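Local coordinates for protein beta-galacturonidase (Eisenbergiella tayi, PDB 6NCW) that probably hydrolyses beta-galacturonide linkages as a family 2 glycoside hydrolase of the human gut microbiome, with a binding site for galacturonate, at residues P438-D441 against Y442-L446; Q448-Q451 against N452-G456; I534-E537 against Y538-K542. All blocks are in the same frame, centred on the assembly; numbering follows the deposited sequence.

Interaction 1. Residues P438-D441 against Y442-L446; sequences PVED and YLDEL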
loop_
_atom_site.group_PDB
_atom_site.type_symbol
_atom_site.label_atom_id
_atom_site.label_comp_id
_atom_site.label_asym_id
_atom_site.label_seq_id
_atom_site.Cartn_x
_atom_site.Cartn_y
_atom_site.Cartn_z
ATOM N N PRO A 438 -14.078 20.283 20.703
ATOM C CA PRO A 438 -13.834 21.265 19.636
ATOM C C PRO A 438 -12.564 22.067 19.901
ATOM O O PRO A 438 -12.306 22.508 21.025
ATOM C CB PRO A 438 -15.080 22.150 19.684
ATOM C CG PRO A 438 -16.157 21.212 20.214
ATOM C CD PRO A 438 -15.449 20.358 21.232
ATOM N N VAL A 439 -11.765 22.258 18.850
ATOM C CA VAL A 439 -10.467 22.913 19.029
ATOM C C VAL A 439 -10.636 24.317 19.608
ATOM O O VAL A 439 -9.865 24.747 20.480
ATOM C CB VAL A 439 -9.686 22.950 17.702
ATOM C CG1 VAL A 439 -8.303 23.555 17.953
ATOM C CG2 VAL A 439 -9.562 21.560 17.115
ATOM N N GLU A 440 -11.640 25.052 19.133
ATOM C CA GLU A 440 -11.855 26.415 19.613
ATOM C C GLU A 440 -12.091 26.453 21.120
ATOM O O GLU A 440 -11.600 27.356 21.805
ATOM C CB GLU A 440 -13.038 27.031 18.881
ATOM C CG GLU A 440 -13.035 28.525 18.918
ATOM C CD GLU A 440 -13.750 29.106 17.721
ATOM O OE1 GLU A 440 -14.929 28.726 17.506
ATOM O OE2 GLU A 440 -13.113 29.912 16.989
ATOM N N ASP A 441 -12.843 25.484 21.650
ATOM C CA ASP A 441 -13.162 25.477 23.078
ATOM C C ASP A 441 -11.940 25.137 23.912
ATOM O O ASP A 441 -11.684 25.767 24.941
ATOM C CB ASP A 441 -14.282 24.474 23.376
ATOM C CG ASP A 441 -15.564 24.777 22.607
ATOM O OD1 ASP A 441 -15.629 25.851 21.980
ATOM O OD2 ASP A 441 -16.497 23.937 22.636
ATOM N N TYR A 442 -11.189 24.127 23.489
ATOM C CA TYR A 442 -9.979 23.736 24.197
ATOM C C TYR A 442 -8.978 24.883 24.220
ATOM O O TYR A 442 -8.414 25.221 25.267
ATOM C CB TYR A 442 -9.393 22.500 23.512
ATOM C CG TYR A 442 -8.376 21.749 24.309
ATOM C CD1 TYR A 442 -7.020 21.871 24.032
ATOM C CD2 TYR A 442 -8.769 20.889 25.326
ATOM C CE1 TYR A 442 -6.072 21.158 24.750
ATOM C CE2 TYR A 442 -7.828 20.178 26.063
ATOM C CZ TYR A 442 -6.490 20.312 25.767
ATOM O OH TYR A 442 -5.562 19.607 26.495
ATOM N N LEU A 443 -8.775 25.515 23.066
ATOM C CA LEU A 443 -7.812 26.596 22.949
ATOM C C LEU A 443 -8.233 27.802 23.783
ATOM O O LEU A 443 -7.394 28.435 24.439
ATOM C CB LEU A 443 -7.656 26.962 21.472
ATOM C CG LEU A 443 -6.653 28.027 21.080
ATOM C CD1 LEU A 443 -5.300 27.752 21.751
ATOM C CD2 LEU A 443 -6.529 28.037 19.572
ATOM N N ASP A 444 -9.530 28.125 23.782
ATOM C CA ASP A 444 -10.019 29.250 24.580
ATOM C C ASP A 444 -9.882 28.985 26.073
ATOM O O ASP A 444 -9.480 29.873 26.833
ATOM C CB ASP A 444 -11.475 29.551 24.217
ATOM C CG ASP A 444 -11.606 30.179 22.830
ATOM O OD1 ASP A 444 -10.556 30.546 22.240
ATOM O OD2 ASP A 444 -12.746 30.301 22.329
ATOM N N GLU A 445 -10.201 27.772 26.511
ATOM C CA GLU A 445 -10.050 27.438 27.922
ATOM C C GLU A 445 -8.592 27.556 28.365
ATOM O O GLU A 445 -8.306 28.103 29.437
ATOM C CB GLU A 445 -10.581 26.031 28.182
ATOM C CG GLU A 445 -10.087 25.465 29.492
ATOM C CD GLU A 445 -10.610 24.069 29.789
ATOM O OE1 GLU A 445 -10.073 23.423 30.716
ATOM O OE2 GLU A 445 -11.564 23.624 29.118
ATOM N N LEU A 446 -7.656 27.061 27.546
ATOM C CA LEU A 446 -6.231 27.195 27.859
ATOM C C LEU A 446 -5.791 28.656 27.843
ATOM O O LEU A 446 -5.076 29.110 28.747
ATOM C CB LEU A 446 -5.396 26.383 26.871
ATOM C CG LEU A 446 -3.867 26.564 26.972
ATOM C CD1 LEU A 446 -3.311 26.164 28.351
ATOM C CD2 LEU A 446 -3.161 25.786 25.853
#
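Glu440 and Asp444 lie side by side on one flank of the helix, heading the same way with their carboxylate planes only 19° apart. Their closest approach is Glu440 CG to Asp444 OD2, 3.9 Å, whereas Glu440 OE2 and Asp444 OD2 stay 5.4 Å apart, so the like charges do not touch. Asp444 turns its CG back beside its own backbone N (chi1 -71°), which lays CB and the carboxylate over Glu440 O. The backbone forms the first turn of helix 439-453, with Pro438 at the N-cap: Tyr442 N bonds to Pro438 O at 3.2 Å and Leu443 N to Val439 O at 2.9 Å. This helix links strands 425-428 and 461-466 in a beta-alpha-beta crossover of the TIM barrel. Leu443 rests its CB on Val439 O at 3.3 Å, and both side chains face strand 461-466. Tyr442 swings its ring away from Pro438-Asp441 to stack with Phe413; the Tyr442 side chain is about 8 Å from that of Tyr434, a galacturonate-binding residue. Glu445 sets CB against Asp441 O, 3.4 Å away, and salt bridges from Glu445 OE1 to Lys414 and from Asp444 OD1 to Arg501 probably offset the crowding of negative charge.

Interaction 2. Residues Q448-Q451 against N452-G456; sequences QWIQ and NESEG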
loop_
_atom_site.group_PDB
_atom_site.type_symbol
_atom_site.label_atom_id
_atom_site.label_comp_id
_atom_site.label_asym_id
_atom_site.label_seq_id
_atom_site.Cartn_x
_atom_site.Cartn_y
_atom_site.Cartn_z
ATOM N N GLN A 448 -7.516 31.527 28.189
ATOM C CA GLN A 448 -8.082 32.280 29.303
ATOM C C GLN A 448 -7.382 31.945 30.614
ATOM O O GLN A 448 -7.047 32.843 31.389
ATOM C CB GLN A 448 -9.584 32.006 29.394
ATOM C CG GLN A 448 -10.456 33.198 29.043
ATOM C CD GLN A 448 -10.306 33.663 27.600
ATOM O OE1 GLN A 448 -10.825 33.030 26.672
ATOM N NE2 GLN A 448 -9.608 34.789 27.405
ATOM N N TRP A 449 -7.135 30.662 30.872
ATOM C CA TRP A 449 -6.383 30.296 32.066
ATOM C C TRP A 449 -5.010 30.959 32.087
ATOM O O TRP A 449 -4.571 31.445 33.135
ATOM C CB TRP A 449 -6.221 28.779 32.165
ATOM C CG TRP A 449 -5.342 28.418 33.307
ATOM C CD1 TRP A 449 -5.713 28.264 34.614
ATOM C CD2 TRP A 449 -3.922 28.193 33.265
ATOM N NE1 TRP A 449 -4.618 27.951 35.383
ATOM C CE2 TRP A 449 -3.506 27.903 34.579
ATOM C CE3 TRP A 449 -2.970 28.195 32.241
ATOM C CZ2 TRP A 449 -2.181 27.614 34.897
ATOM C CZ3 TRP A 449 -1.646 27.911 32.563
ATOM C CH2 TRP A 449 -1.265 27.628 33.877
ATOM N N ILE A 450 -4.301 30.965 30.948
ATOM C CA ILE A 450 -2.993 31.610 30.922
ATOM C C ILE A 450 -3.127 33.085 31.278
ATOM O O ILE A 450 -2.336 33.614 32.066
ATOM C CB ILE A 450 -2.308 31.422 29.555
ATOM C CG1 ILE A 450 -1.848 29.975 29.360
ATOM C CG2 ILE A 450 -1.109 32.319 29.442
ATOM C CD1 ILE A 450 -1.511 29.657 27.915
ATOM N N GLN A 451 -4.147 33.768 30.731
ATOM C CA GLN A 451 -4.261 35.210 30.953
ATOM C C GLN A 451 -4.774 35.560 32.348
ATOM O O GLN A 451 -4.365 36.586 32.904
ATOM C CB GLN A 451 -5.171 35.852 29.908
ATOM C CG GLN A 451 -4.772 35.572 28.497
ATOM C CD GLN A 451 -3.315 35.885 28.237
ATOM O OE1 GLN A 451 -2.864 37.007 28.453
ATOM N NE2 GLN A 451 -2.568 34.891 27.783
ATOM N N ASN A 452 -5.656 34.746 32.928
ATOM C CA ASN A 452 -6.261 35.055 34.223
ATOM C C ASN A 452 -5.575 34.392 35.415
ATOM O O ASN A 452 -5.733 34.883 36.538
ATOM C CB ASN A 452 -7.738 34.630 34.253
ATOM C CG ASN A 452 -8.562 35.257 33.147
ATOM O OD1 ASN A 452 -8.261 36.350 32.673
ATOM N ND2 ASN A 452 -9.613 34.562 32.730
ATOM N N GLU A 453 -4.849 33.283 35.221
ATOM C CA GLU A 453 -4.395 32.477 36.352
ATOM C C GLU A 453 -2.902 32.174 36.370
ATOM O O GLU A 453 -2.447 31.473 37.282
ATOM C CB GLU A 453 -5.152 31.139 36.402
ATOM C CG GLU A 453 -6.661 31.260 36.387
ATOM C CD GLU A 453 -7.200 31.925 37.643
ATOM O OE1 GLU A 453 -6.554 31.801 38.715
ATOM O OE2 GLU A 453 -8.267 32.580 37.560
ATOM N N SER A 454 -2.127 32.661 35.413
ATOM C CA SER A 454 -0.712 32.320 35.368
ATOM C C SER A 454 0.138 33.569 35.191
ATOM O O SER A 454 -0.324 34.609 34.707
ATOM C CB SER A 454 -0.406 31.350 34.223
ATOM O OG SER A 454 -0.228 32.081 33.022
ATOM N N GLU A 455 1.414 33.439 35.556
ATOM C CA GLU A 455 2.372 34.507 35.294
ATOM C C GLU A 455 2.756 34.604 33.821
ATOM O O GLU A 455 3.631 35.400 33.473
ATOM C CB GLU A 455 3.619 34.314 36.153
ATOM C CG GLU A 455 3.394 34.534 37.646
ATOM C CD GLU A 455 4.489 33.900 38.485
ATOM O OE1 GLU A 455 4.301 32.735 38.924
ATOM O OE2 GLU A 455 5.546 34.557 38.677
ATOM N N GLY A 456 2.155 33.809 32.943
ATOM C CA GLY A 456 2.403 34.029 31.538
ATOM C C GLY A 456 1.489 35.056 30.921
ATOM O O GLY A 456 1.541 35.248 29.701
HETATM O O HOH W 1 0.316 35.001 27.252
HETATM O O HOH W 2 -2.650 36.340 35.931
#
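An ST turn closes the C-terminal end of helix 439-453, the helix of a beta-alpha-beta crossover in the TIM barrel, and Ser454 carries it. Its OG donates to Ile450 O at 2.8 Å, in the carbonyl plane on a lone pair, and accepts from Gly456 N at 2.9 Å. The hydroxyl thus ties the last helical turn to the residues that leave it. The bond from Ser454 N to the same Ile450 O is weak, so the shorter hydroxyl bond probably carries more of the pairing at this carbonyl. The first torsion of Ser454 turns the hydroxyl back over its own main chain, where it faces Ile450 O and Gly456 N together.

Ser454 also reaches the indole of Trp449. Trp449 stands its CG anti to the backbone N (chi1 174°), which sets the indole across the flank of the helix, with Glu453 and Ser454 over one face. Ser454 CB lies over the six-membered ring in a CH-pi contact, 4.1 Å from the centroid and 22° off the normal. Glu453 CB covers the five-membered end of the same face, 3.4 Å from Trp449 NE1. Further out, Trp449 packs on Lys414 and Leu419, and it shares Tyr427 of strand 425-428 with Ile450.

On the solvent-facing flank Gln448 and Asn452 run side by side, their amide planes 38° apart; the same two residues are joined by the helical bond Asn452 N to Gln448 O, 2.8 Å. The bent Gln451 side chain is fixed from both ends of its amide: OE1 accepts from Gly458 N, just past the turn, while NE2 donates to a water 2.9 Å away. That water in turn donates to Gly456 O at 2.7 Å.

Interaction 3. Residues I534-E537 against Y538-K542; sequences IVDE and YRRPK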
loop_
_atom_site.group_PDB
_atom_site.type_symbol
_atom_site.label_atom_id
_atom_site.label_comp_id
_atom_site.label_asym_id
_atom_site.label_seq_id
_atom_site.Cartn_x
_atom_site.Cartn_y
_atom_site.Cartn_z
ATOM N N ILE A 534 2.566 15.544 7.764
ATOM C CA ILE A 534 1.779 15.971 6.615
ATOM C C ILE A 534 2.306 15.330 5.326
ATOM O O ILE A 534 1.568 15.219 4.342
ATOM C CB ILE A 534 1.790 17.509 6.564
ATOM C CG1 ILE A 534 1.182 18.106 7.869
ATOM C CG2 ILE A 534 1.116 18.039 5.280
ATOM C CD1 ILE A 534 -0.249 17.611 8.263
ATOM N N VAL A 535 3.572 14.915 5.298
ATOM C CA VAL A 535 4.093 14.013 4.276
ATOM C C VAL A 535 4.538 12.755 5.011
ATOM O O VAL A 535 4.800 12.809 6.213
ATOM C CB VAL A 535 5.248 14.628 3.444
ATOM C CG1 VAL A 535 4.794 15.897 2.725
ATOM C CG2 VAL A 535 6.532 14.901 4.307
ATOM N N ASP A 536 4.572 11.608 4.318
ATOM C CA ASP A 536 5.039 10.403 5.001
ATOM C C ASP A 536 6.574 10.375 5.047
ATOM O O ASP A 536 7.252 11.330 4.644
ATOM C CB ASP A 536 4.431 9.142 4.377
ATOM C CG ASP A 536 5.090 8.693 3.079
ATOM O OD1 ASP A 536 5.882 9.432 2.442
ATOM O OD2 ASP A 536 4.793 7.542 2.682
ATOM N N GLU A 537 7.141 9.286 5.578
ATOM C CA GLU A 537 8.593 9.275 5.751
ATOM C C GLU A 537 9.308 9.354 4.411
ATOM O O GLU A 537 10.436 9.830 4.361
ATOM C CB GLU A 537 9.060 8.046 6.553
ATOM C CG GLU A 537 8.812 6.666 5.893
ATOM C CD GLU A 537 7.419 6.111 6.193
ATOM O OE1 GLU A 537 6.492 6.922 6.420
ATOM O OE2 GLU A 537 7.248 4.862 6.210
ATOM N N TYR A 538 8.654 8.960 3.315
ATOM C CA TYR A 538 9.248 9.090 1.998
ATOM C C TYR A 538 8.867 10.393 1.320
ATOM O O TYR A 538 9.053 10.516 0.112
ATOM C CB TYR A 538 8.890 7.888 1.127
ATOM C CG TYR A 538 9.443 6.601 1.706
ATOM C CD1 TYR A 538 10.801 6.324 1.630
ATOM C CD2 TYR A 538 8.614 5.677 2.341
ATOM C CE1 TYR A 538 11.332 5.155 2.168
ATOM C CE2 TYR A 538 9.129 4.497 2.891
ATOM C CZ TYR A 538 10.511 4.255 2.795
ATOM O OH TYR A 538 11.078 3.119 3.326
ATOM N N ARG A 539 8.366 11.368 2.086
ATOM C CA ARG A 539 8.055 12.724 1.634
ATOM C C ARG A 539 6.894 12.754 0.637
ATOM O O ARG A 539 6.772 13.703 -0.161
ATOM C CB ARG A 539 9.293 13.432 1.049
ATOM C CG ARG A 539 10.184 14.143 2.098
ATOM C CD ARG A 539 10.663 13.209 3.216
ATOM N NE ARG A 539 11.551 13.899 4.147
ATOM C CZ ARG A 539 12.035 13.386 5.284
ATOM N NH1 ARG A 539 11.747 12.143 5.665
ATOM N NH2 ARG A 539 12.828 14.129 6.044
ATOM N N ARG A 540 6.038 11.731 0.667
ATOM C CA ARG A 540 4.851 11.670 -0.185
ATOM C C ARG A 540 3.712 12.438 0.479
ATOM O O ARG A 540 3.425 12.207 1.659
ATOM C CB ARG A 540 4.431 10.226 -0.438
ATOM C CG ARG A 540 5.494 9.406 -1.195
ATOM C CD ARG A 540 5.007 7.968 -1.470
ATOM N NE ARG A 540 4.916 7.152 -0.247
ATOM C CZ ARG A 540 4.758 5.835 -0.245
ATOM N NH1 ARG A 540 4.652 5.183 -1.405
ATOM N NH2 ARG A 540 4.676 5.176 0.908
ATOM N N PRO A 541 3.065 13.358 -0.222
ATOM C CA PRO A 541 2.039 14.193 0.436
ATOM C C PRO A 541 0.788 13.388 0.768
ATOM O O PRO A 541 0.236 12.695 -0.085
ATOM C CB PRO A 541 1.751 15.299 -0.593
ATOM C CG PRO A 541 2.355 14.826 -1.890
ATOM C CD PRO A 541 3.447 13.845 -1.558
ATOM N N LYS A 542 0.370 13.449 2.034
ATOM C CA LYS A 542 -0.903 12.880 2.453
ATOM C C LYS A 542 -2.036 13.808 2.004
ATOM O O LYS A 542 -1.792 14.910 1.511
ATOM C CB LYS A 542 -0.928 12.688 3.970
ATOM C CG LYS A 542 0.101 11.698 4.496
ATOM C CD LYS A 542 0.022 11.553 6.005
ATOM C CE LYS A 542 1.308 10.906 6.540
ATOM N NZ LYS A 542 1.347 10.894 8.005
#
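A chi1 of 79° folds the Asp536 carboxylate back across the turn, toward Arg540. Arg540 starts with CG beside its own backbone N and bends at chi3 (-70°), bringing its guanidinium edge to that carboxylate. NE and NH2 both donate to OD2, each at 3.0 Å, in a side-on salt bridge; OD2 lies close to the guanidinium plane, although the two flat groups are turned 37° apart. Asp536 OD1 serves the backbone instead. It accepts from Arg540 N at 2.9 Å on its anti side, out of the carboxylate plane, and more weakly from Tyr538 N.

The chain folds here as a type I beta turn from Asp536 to Arg539, closed by Arg539 N to Asp536 O at 2.8 Å, and its arms form a single bridge between Val535 and Pro541. Two bonds frame the bridge, Asp536 N to Arg540 O and Lys542 N to Ile534 O. The hairpin-like loop lies between strand 529-530 and helix 544-553 of the TIM barrel domain. Glu537 CG comes over the face of the Tyr538 ring in a CH-pi contact, 4.0 Å from the centroid. Tyr538 also meets Tyr538 of the second subunit, placing the turn at a subunit interface. Glu537 O lies at the edge of the Arg539 guanidinium, 3.0 Å from NH1. The extended Lys542 passes CE 4.0 Å from Val535 O, and its side chain is about 6 Å from that of the galacturonate-binding Lys532. Three charged ends form salt bridges beyond the turn: Glu537 OE2 with Arg527, Arg539 NE with Asp296 and Lys542 NZ with Asp514.

From the N terminus the chain meets the three contacts in series; none nests within or crosses another. Interactions 1 and 2 occupy the start and the end of helix 439-453, with centres about 14 Å apart: the first begins the helix after strand 425-428, the second ends it before strand 461-466. Interaction 3 comes much later, where residues 534-542 double back in a tight loop ahead of helix 544-553. Its centre is about 28 Å from that of interaction 1 and 37 Å from that of interaction 2. Side chains of interactions 1 and 3 both pack on helix 484-500, which ties the two regions together.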